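Pseudouridine synthase (Pyrococcus abyssi, PDB 2AUS) probably isomerises uridine to pseudouridine in RNA, as the archaeal Cbf5 member of the TruB family. Local coordinates at residues 248-260 and 269-281. Sequence-based numbering, arbitrary orientation.
Sequences EHLPKIWIKDSAV and LTVPGIVKLNAGI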
ATOM      1  N   GLU A 248      -0.698  32.472 -11.749  1.00 40.58           N
ATOM      2  CA  GLU A 248       0.298  33.008 -12.668  1.00 45.21           C
ATOM      3  C   GLU A 248      -0.135  33.016 -14.134  1.00 46.05           C
ATOM      4  O   GLU A 248       0.282  33.878 -14.896  1.00 45.10           O
ATOM      5  CB  GLU A 248       1.607  32.235 -12.524  1.00 48.25           C
ATOM      6  CG  GLU A 248       2.592  32.919 -11.592  1.00 57.94           C
ATOM      7  CD  GLU A 248       3.765  32.039 -11.221  1.00 61.52           C
ATOM      8  OE1 GLU A 248       4.271  31.316 -12.106  1.00 61.35           O
ATOM      9  OE2 GLU A 248       4.181  32.087 -10.040  1.00 65.25           O
ATOM     10  N   HIS A 249      -0.964  32.060 -14.534  1.00 46.83           N
ATOM     11  CA  HIS A 249      -1.412  32.015 -15.920  1.00 47.55           C
ATOM     12  C   HIS A 249      -2.737  32.741 -16.136  1.00 46.86           C
ATOM     13  O   HIS A 249      -3.287  32.711 -17.232  1.00 47.63           O
ATOM     14  CB  HIS A 249      -1.527  30.560 -16.394  1.00 49.47           C
ATOM     15  CG  HIS A 249      -0.203  29.887 -16.600  1.00 52.06           C
ATOM     16  ND1 HIS A 249      -0.087  28.550 -16.917  1.00 52.88           N
ATOM     17  CD2 HIS A 249       1.061  30.375 -16.560  1.00 52.77           C
ATOM     18  CE1 HIS A 249       1.189  28.245 -17.066  1.00 51.61           C
ATOM     19  NE2 HIS A 249       1.907  29.333 -16.855  1.00 51.56           N
ATOM     20  N   LEU A 250      -3.252  33.399 -15.102  1.00 45.30           N
ATOM     21  CA  LEU A 250      -4.516  34.113 -15.241  1.00 43.83           C
ATOM     22  C   LEU A 250      -4.344  35.598 -15.501  1.00 41.82           C
ATOM     23  O   LEU A 250      -3.347  36.197 -15.110  1.00 42.46           O
ATOM     24  CB  LEU A 250      -5.373  33.977 -13.981  1.00 45.14           C
ATOM     25  CG  LEU A 250      -5.888  32.620 -13.518  1.00 46.07           C
ATOM     26  CD1 LEU A 250      -6.814  32.848 -12.336  1.00 45.65           C
ATOM     27  CD2 LEU A 250      -6.611  31.916 -14.647  1.00 45.27           C
ATOM     28  N   PRO A 251      -5.321  36.211 -16.186  1.00 41.41           N
ATOM     29  CA  PRO A 251      -5.286  37.645 -16.484  1.00 39.14           C
ATOM     30  C   PRO A 251      -5.433  38.317 -15.111  1.00 37.64           C
ATOM     31  O   PRO A 251      -6.221  37.859 -14.275  1.00 36.80           O
ATOM     32  CB  PRO A 251      -6.541  37.855 -17.333  1.00 41.35           C
ATOM     33  CG  PRO A 251      -6.798  36.504 -17.930  1.00 41.91           C
ATOM     34  CD  PRO A 251      -6.510  35.581 -16.789  1.00 41.02           C
ATOM     35  N   LYS A 252      -4.697  39.388 -14.863  1.00 36.16           N
ATOM     36  CA  LYS A 252      -4.786  40.033 -13.564  1.00 37.04           C
ATOM     37  C   LYS A 252      -5.225  41.481 -13.585  1.00 35.37           C
ATOM     38  O   LYS A 252      -5.088  42.168 -14.594  1.00 36.17           O
ATOM     39  CB  LYS A 252      -3.432  39.940 -12.858  1.00 36.56           C
ATOM     40  CG  LYS A 252      -2.979  38.523 -12.624  1.00 38.43           C
ATOM     41  CD  LYS A 252      -1.547  38.471 -12.140  1.00 39.00           C
ATOM     42  CE  LYS A 252      -1.090  37.030 -11.993  1.00 42.58           C
ATOM     43  NZ  LYS A 252       0.322  36.951 -11.534  1.00 45.30           N
ATOM     44  N   ILE A 253      -5.756  41.929 -12.450  1.00 34.49           N
ATOM     45  CA  ILE A 253      -6.180  43.313 -12.264  1.00 34.10           C
ATOM     46  C   ILE A 253      -5.581  43.734 -10.926  1.00 33.61           C
ATOM     47  O   ILE A 253      -5.863  43.129  -9.893  1.00 35.50           O
ATOM     48  CB  ILE A 253      -7.719  43.444 -12.195  1.00 35.63           C
ATOM     49  CG1 ILE A 253      -8.334  42.964 -13.514  1.00 33.16           C
ATOM     50  CG2 ILE A 253      -8.115  44.918 -11.927  1.00 31.04           C
ATOM     51  CD1 ILE A 253      -9.854  42.931 -13.511  1.00 36.35           C
ATOM     52  N   TRP A 254      -4.732  44.752 -10.957  1.00 33.89           N
ATOM     53  CA  TRP A 254      -4.070  45.255  -9.764  1.00 32.29           C
ATOM     54  C   TRP A 254      -4.857  46.433  -9.191  1.00 30.14           C
ATOM     55  O   TRP A 254      -5.186  47.382  -9.898  1.00 30.59           O
ATOM     56  CB  TRP A 254      -2.640  45.668 -10.123  1.00 31.67           C
ATOM     57  CG  TRP A 254      -1.732  44.498 -10.389  1.00 33.07           C
ATOM     58  CD1 TRP A 254      -0.919  43.874  -9.483  1.00 32.65           C
ATOM     59  CD2 TRP A 254      -1.499  43.849 -11.654  1.00 32.51           C
ATOM     60  NE1 TRP A 254      -0.193  42.888 -10.104  1.00 32.86           N
ATOM     61  CE2 TRP A 254      -0.532  42.846 -11.434  1.00 32.53           C
ATOM     62  CE3 TRP A 254      -2.024  44.016 -12.950  1.00 33.12           C
ATOM     63  CZ2 TRP A 254      -0.052  42.013 -12.468  1.00 33.87           C
ATOM     64  CZ3 TRP A 254      -1.552  43.191 -13.984  1.00 32.91           C
ATOM     65  CH2 TRP A 254      -0.576  42.195 -13.730  1.00 32.53           C
ATOM     66  N   ILE A 255      -5.155  46.380  -7.901  1.00 31.14           N
ATOM     67  CA  ILE A 255      -5.956  47.436  -7.306  1.00 31.10           C
ATOM     68  C   ILE A 255      -5.318  48.231  -6.187  1.00 33.53           C
ATOM     69  O   ILE A 255      -4.339  47.802  -5.571  1.00 34.22           O
ATOM     70  CB  ILE A 255      -7.291  46.860  -6.806  1.00 32.94           C
ATOM     71  CG1 ILE A 255      -7.039  45.872  -5.660  1.00 31.32           C
ATOM     72  CG2 ILE A 255      -7.995  46.153  -7.966  1.00 31.31           C
ATOM     73  CD1 ILE A 255      -8.293  45.347  -5.008  1.00 29.62           C
ATOM     74  N   LYS A 256      -5.882  49.412  -5.943  1.00 35.05           N
ATOM     75  CA  LYS A 256      -5.403  50.311  -4.901  1.00 38.03           C
ATOM     76  C   LYS A 256      -5.609  49.676  -3.540  1.00 36.81           C
ATOM     77  O   LYS A 256      -6.475  48.816  -3.383  1.00 36.22           O
ATOM     78  CB  LYS A 256      -6.177  51.634  -4.947  1.00 39.17           C
ATOM     79  CG  LYS A 256      -6.198  52.298  -6.296  1.00 42.53           C
ATOM     80  CD  LYS A 256      -7.009  53.590  -6.278  1.00 43.41           C
ATOM     81  CE  LYS A 256      -7.101  54.180  -7.680  1.00 46.57           C
ATOM     82  NZ  LYS A 256      -7.783  55.508  -7.702  1.00 50.53           N
ATOM     83  N   ASP A 257      -4.816  50.102  -2.560  1.00 38.23           N
ATOM     84  CA  ASP A 257      -4.936  49.580  -1.195  1.00 40.05           C
ATOM     85  C   ASP A 257      -6.367  49.722  -0.653  1.00 40.51           C
ATOM     86  O   ASP A 257      -6.892  48.803  -0.023  1.00 39.60           O
ATOM     87  CB  ASP A 257      -3.976  50.312  -0.254  1.00 40.93           C
ATOM     88  CG  ASP A 257      -2.511  49.963  -0.505  1.00 43.72           C
ATOM     89  OD1 ASP A 257      -1.642  50.481   0.238  1.00 45.75           O
ATOM     90  OD2 ASP A 257      -2.218  49.175  -1.431  1.00 42.16           O
ATOM     91  N   SER A 258      -6.995  50.869  -0.896  1.00 40.66           N
ATOM     92  CA  SER A 258      -8.360  51.101  -0.409  1.00 43.26           C
ATOM     93  C   SER A 258      -9.363  50.141  -1.027  1.00 42.79           C
ATOM     94  O   SER A 258     -10.314  49.721  -0.366  1.00 44.44           O
ATOM     95  CB  SER A 258      -8.800  52.539  -0.694  1.00 44.30           C
ATOM     96  OG  SER A 258      -8.814  52.801  -2.086  1.00 46.53           O
ATOM     97  N   ALA A 259      -9.156  49.795  -2.294  1.00 40.60           N
ATOM     98  CA  ALA A 259     -10.055  48.872  -2.974  1.00 38.55           C
ATOM     99  C   ALA A 259      -9.832  47.469  -2.422  1.00 37.78           C
ATOM    100  O   ALA A 259     -10.738  46.644  -2.415  1.00 38.12           O
ATOM    101  CB  ALA A 259      -9.810  48.901  -4.471  1.00 38.27           C
ATOM    102  N   VAL A 260      -8.623  47.197  -1.945  1.00 38.36           N
ATOM    103  CA  VAL A 260      -8.339  45.884  -1.380  1.00 37.05           C
ATOM    104  C   VAL A 260      -9.219  45.669  -0.148  1.00 37.43           C
ATOM    105  O   VAL A 260      -9.796  44.599   0.035  1.00 37.70           O
ATOM    106  CB  VAL A 260      -6.867  45.740  -0.953  1.00 36.19           C
ATOM    107  CG1 VAL A 260      -6.664  44.383  -0.293  1.00 36.45           C
ATOM    108  CG2 VAL A 260      -5.946  45.876  -2.161  1.00 34.70           C
ATOM    109  N   LEU A 269     -15.388  44.474  -7.188  1.00 43.89           N
ATOM    110  CA  LEU A 269     -14.404  45.485  -7.570  1.00 43.80           C
ATOM    111  C   LEU A 269     -14.988  46.503  -8.536  1.00 44.42           C
ATOM    112  O   LEU A 269     -15.584  46.141  -9.548  1.00 46.38           O
ATOM    113  CB  LEU A 269     -13.188  44.816  -8.223  1.00 42.70           C
ATOM    114  CG  LEU A 269     -12.113  45.747  -8.790  1.00 40.84           C
ATOM    115  CD1 LEU A 269     -11.469  46.526  -7.658  1.00 39.54           C
ATOM    116  CD2 LEU A 269     -11.074  44.928  -9.551  1.00 41.02           C
ATOM    117  N   THR A 270     -14.810  47.781  -8.227  1.00 44.79           N
ATOM    118  CA  THR A 270     -15.302  48.826  -9.107  1.00 44.68           C
ATOM    119  C   THR A 270     -14.116  49.403  -9.865  1.00 45.16           C
ATOM    120  O   THR A 270     -12.977  49.341  -9.400  1.00 44.17           O
ATOM    121  CB  THR A 270     -16.017  49.950  -8.321  1.00 46.34           C
ATOM    122  OG1 THR A 270     -15.102  50.555  -7.402  1.00 47.62           O
ATOM    123  CG2 THR A 270     -17.198  49.381  -7.540  1.00 45.11           C
ATOM    124  N   VAL A 271     -14.398  49.953 -11.038  1.00 45.35           N
ATOM    125  CA  VAL A 271     -13.390  50.550 -11.911  1.00 46.35           C
ATOM    126  C   VAL A 271     -12.431  51.529 -11.231  1.00 46.32           C
ATOM    127  O   VAL A 271     -11.225  51.506 -11.487  1.00 46.68           O
ATOM    128  CB  VAL A 271     -14.086  51.260 -13.108  1.00 48.08           C
ATOM    129  CG1 VAL A 271     -13.059  51.976 -13.984  1.00 46.56           C
ATOM    130  CG2 VAL A 271     -14.871  50.231 -13.918  1.00 46.86           C
ATOM    131  N   PRO A 272     -12.953  52.410 -10.364  1.00 46.77           N
ATOM    132  CA  PRO A 272     -12.126  53.398  -9.655  1.00 45.85           C
ATOM    133  C   PRO A 272     -11.015  52.793  -8.793  1.00 43.83           C
ATOM    134  O   PRO A 272     -10.067  53.484  -8.428  1.00 45.07           O
ATOM    135  CB  PRO A 272     -13.148  54.151  -8.799  1.00 47.75           C
ATOM    136  CG  PRO A 272     -14.403  54.052  -9.603  1.00 48.58           C
ATOM    137  CD  PRO A 272     -14.381  52.613 -10.055  1.00 47.98           C
ATOM    138  N   GLY A 273     -11.142  51.514  -8.460  1.00 42.98           N
ATOM    139  CA  GLY A 273     -10.136  50.868  -7.638  1.00 42.17           C
ATOM    140  C   GLY A 273      -9.001  50.238  -8.429  1.00 41.77           C
ATOM    141  O   GLY A 273      -8.011  49.788  -7.851  1.00 42.42           O
ATOM    142  N   ILE A 274      -9.133  50.217  -9.751  1.00 40.35           N
ATOM    143  CA  ILE A 274      -8.121  49.619 -10.618  1.00 39.71           C
ATOM    144  C   ILE A 274      -6.915  50.522 -10.876  1.00 39.76           C
ATOM    145  O   ILE A 274      -7.063  51.685 -11.238  1.00 41.49           O
ATOM    146  CB  ILE A 274      -8.744  49.235 -11.968  1.00 39.70           C
ATOM    147  CG1 ILE A 274      -9.915  48.275 -11.732  1.00 38.63           C
ATOM    148  CG2 ILE A 274      -7.690  48.629 -12.881  1.00 40.46           C
ATOM    149  CD1 ILE A 274     -10.697  47.944 -12.983  1.00 39.37           C
ATOM    150  N   VAL A 275      -5.719  49.977 -10.688  1.00 40.15           N
ATOM    151  CA  VAL A 275      -4.491  50.731 -10.920  1.00 38.70           C
ATOM    152  C   VAL A 275      -3.934  50.370 -12.299  1.00 38.81           C
ATOM    153  O   VAL A 275      -3.613  51.241 -13.102  1.00 37.98           O
ATOM    154  CB  VAL A 275      -3.437  50.413  -9.840  1.00 39.45           C
ATOM    155  CG1 VAL A 275      -2.081  50.997 -10.239  1.00 35.88           C
ATOM    156  CG2 VAL A 275      -3.893  50.986  -8.496  1.00 37.78           C
ATOM    157  N   LYS A 276      -3.831  49.074 -12.560  1.00 37.28           N
ATOM    158  CA  LYS A 276      -3.328  48.580 -13.831  1.00 37.97           C
ATOM    159  C   LYS A 276      -3.903  47.181 -14.040  1.00 37.67           C
ATOM    160  O   LYS A 276      -4.351  46.538 -13.083  1.00 35.87           O
ATOM    161  CB  LYS A 276      -1.799  48.532 -13.801  1.00 37.36           C
ATOM    162  CG  LYS A 276      -1.250  47.728 -12.645  1.00 37.13           C
ATOM    163  CD  LYS A 276       0.228  48.006 -12.413  1.00 39.68           C
ATOM    164  CE  LYS A 276       0.750  47.169 -11.264  1.00 40.71           C
ATOM    165  NZ  LYS A 276       2.180  47.450 -10.996  1.00 44.96           N
ATOM    166  N   LEU A 277      -3.895  46.716 -15.286  1.00 37.25           N
ATOM    167  CA  LEU A 277      -4.427  45.401 -15.612  1.00 38.23           C
ATOM    168  C   LEU A 277      -3.869  44.832 -16.911  1.00 38.14           C
ATOM    169  O   LEU A 277      -3.276  45.545 -17.716  1.00 38.75           O
ATOM    170  CB  LEU A 277      -5.962  45.432 -15.699  1.00 38.63           C
ATOM    171  CG  LEU A 277      -6.789  46.606 -16.252  1.00 43.11           C
ATOM    172  CD1 LEU A 277      -6.056  47.385 -17.318  1.00 40.17           C
ATOM    173  CD2 LEU A 277      -8.110  46.049 -16.786  1.00 39.67           C
ATOM    174  N   ASN A 278      -4.051  43.530 -17.096  1.00 38.02           N
ATOM    175  CA  ASN A 278      -3.584  42.865 -18.300  1.00 38.62           C
ATOM    176  C   ASN A 278      -4.494  43.220 -19.463  1.00 41.07           C
ATOM    177  O   ASN A 278      -5.686  43.499 -19.281  1.00 40.11           O
ATOM    178  CB  ASN A 278      -3.592  41.351 -18.108  1.00 36.43           C
ATOM    179  CG  ASN A 278      -2.420  40.862 -17.302  1.00 37.37           C
ATOM    180  OD1 ASN A 278      -2.549  39.931 -16.514  1.00 39.02           O
ATOM    181  ND2 ASN A 278      -1.257  41.482 -17.501  1.00 38.43           N
ATOM    182  N   ALA A 279      -3.924  43.224 -20.658  1.00 41.45           N
ATOM    183  CA  ALA A 279      -4.697  43.506 -21.853  1.00 43.64           C
ATOM    184  C   ALA A 279      -5.439  42.221 -22.187  1.00 43.96           C
ATOM    185  O   ALA A 279      -5.183  41.171 -21.593  1.00 44.74           O
ATOM    186  CB  ALA A 279      -3.767  43.880 -23.000  1.00 41.07           C
ATOM    187  N   GLY A 280      -6.359  42.307 -23.140  1.00 47.09           N
ATOM    188  CA  GLY A 280      -7.090  41.129 -23.573  1.00 47.35           C
ATOM    189  C   GLY A 280      -8.099  40.510 -22.632  1.00 48.41           C
ATOM    190  O   GLY A 280      -8.531  39.383 -22.867  1.00 49.37           O
ATOM    191  N   ILE A 281      -8.474  41.207 -21.566  1.00 48.32           N
ATOM    192  CA  ILE A 281      -9.470  40.648 -20.660  1.00 48.36           C
ATOM    193  C   ILE A 281     -10.826  40.945 -21.276  1.00 49.20           C
ATOM    194  O   ILE A 281     -11.050  42.037 -21.793  1.00 50.46           O
ATOM    195  CB  ILE A 281      -9.439  41.301 -19.262  1.00 46.90           C
ATOM    196  CG1 ILE A 281      -8.166  40.907 -18.518  1.00 44.75           C
ATOM    197  CG2 ILE A 281     -10.672  40.879 -18.467  1.00 44.25           C
ATOM    198  CD1 ILE A 281      -8.043  41.595 -17.168  1.00 43.81           C
TER
HETATM  199  O   HOH W   1      -0.594  38.071 -15.836  1.00 41.88           O
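Pro251 lays its CB on Ile281 CG1 (3.7 Å) just before strand 252-255 pairs antiparallel with strand 274-278 in the PUA domain. Next, Lys252 N donates to Asn278 OD1 (2.8 Å), tilted 29° from the carbonyl plane; a water also donates to this oxygen, while Lys252 O receives Asn278 N. Ile253 turns to the buried face beside Leu277, with CG2 against Leu269 CD2 and Ile274 CG1. On the other face, Lys252 CB and Lys276 CE sandwich the Trp254 ring, both toward its rim; Lys276 CG, between backbone N and carbonyl carbon (chi1 55°), starts an extended chain that carries NZ over the indole in a cation-pi contact. Asn278 ND2 meets the ring edge, the planes 83° apart, and Trp254 NE1 hydrogen-bonds Asp294 OD1. Replacing Trp254 by an alanine is likely to strip the Lys276 ammonium of its aromatic partner and Asp294 of the indole N-H. Val275 and Lys276 both face Trp254, a classic beta bulge, and Trp254 O accepts Val275 N (2.8 Å). Ile255 CG2 packs on Leu269 CD1 (3.5 Å), Lys256 N bonds Gly273 O at the helix N-cap, and Ala259 CB crowds Gly273 CA (3.7 Å). Strand 286-291 flanks 252-255, strand 18-20 flanks 274-278, and Val318 of strand 316-323 packs against Ile253 and Leu269.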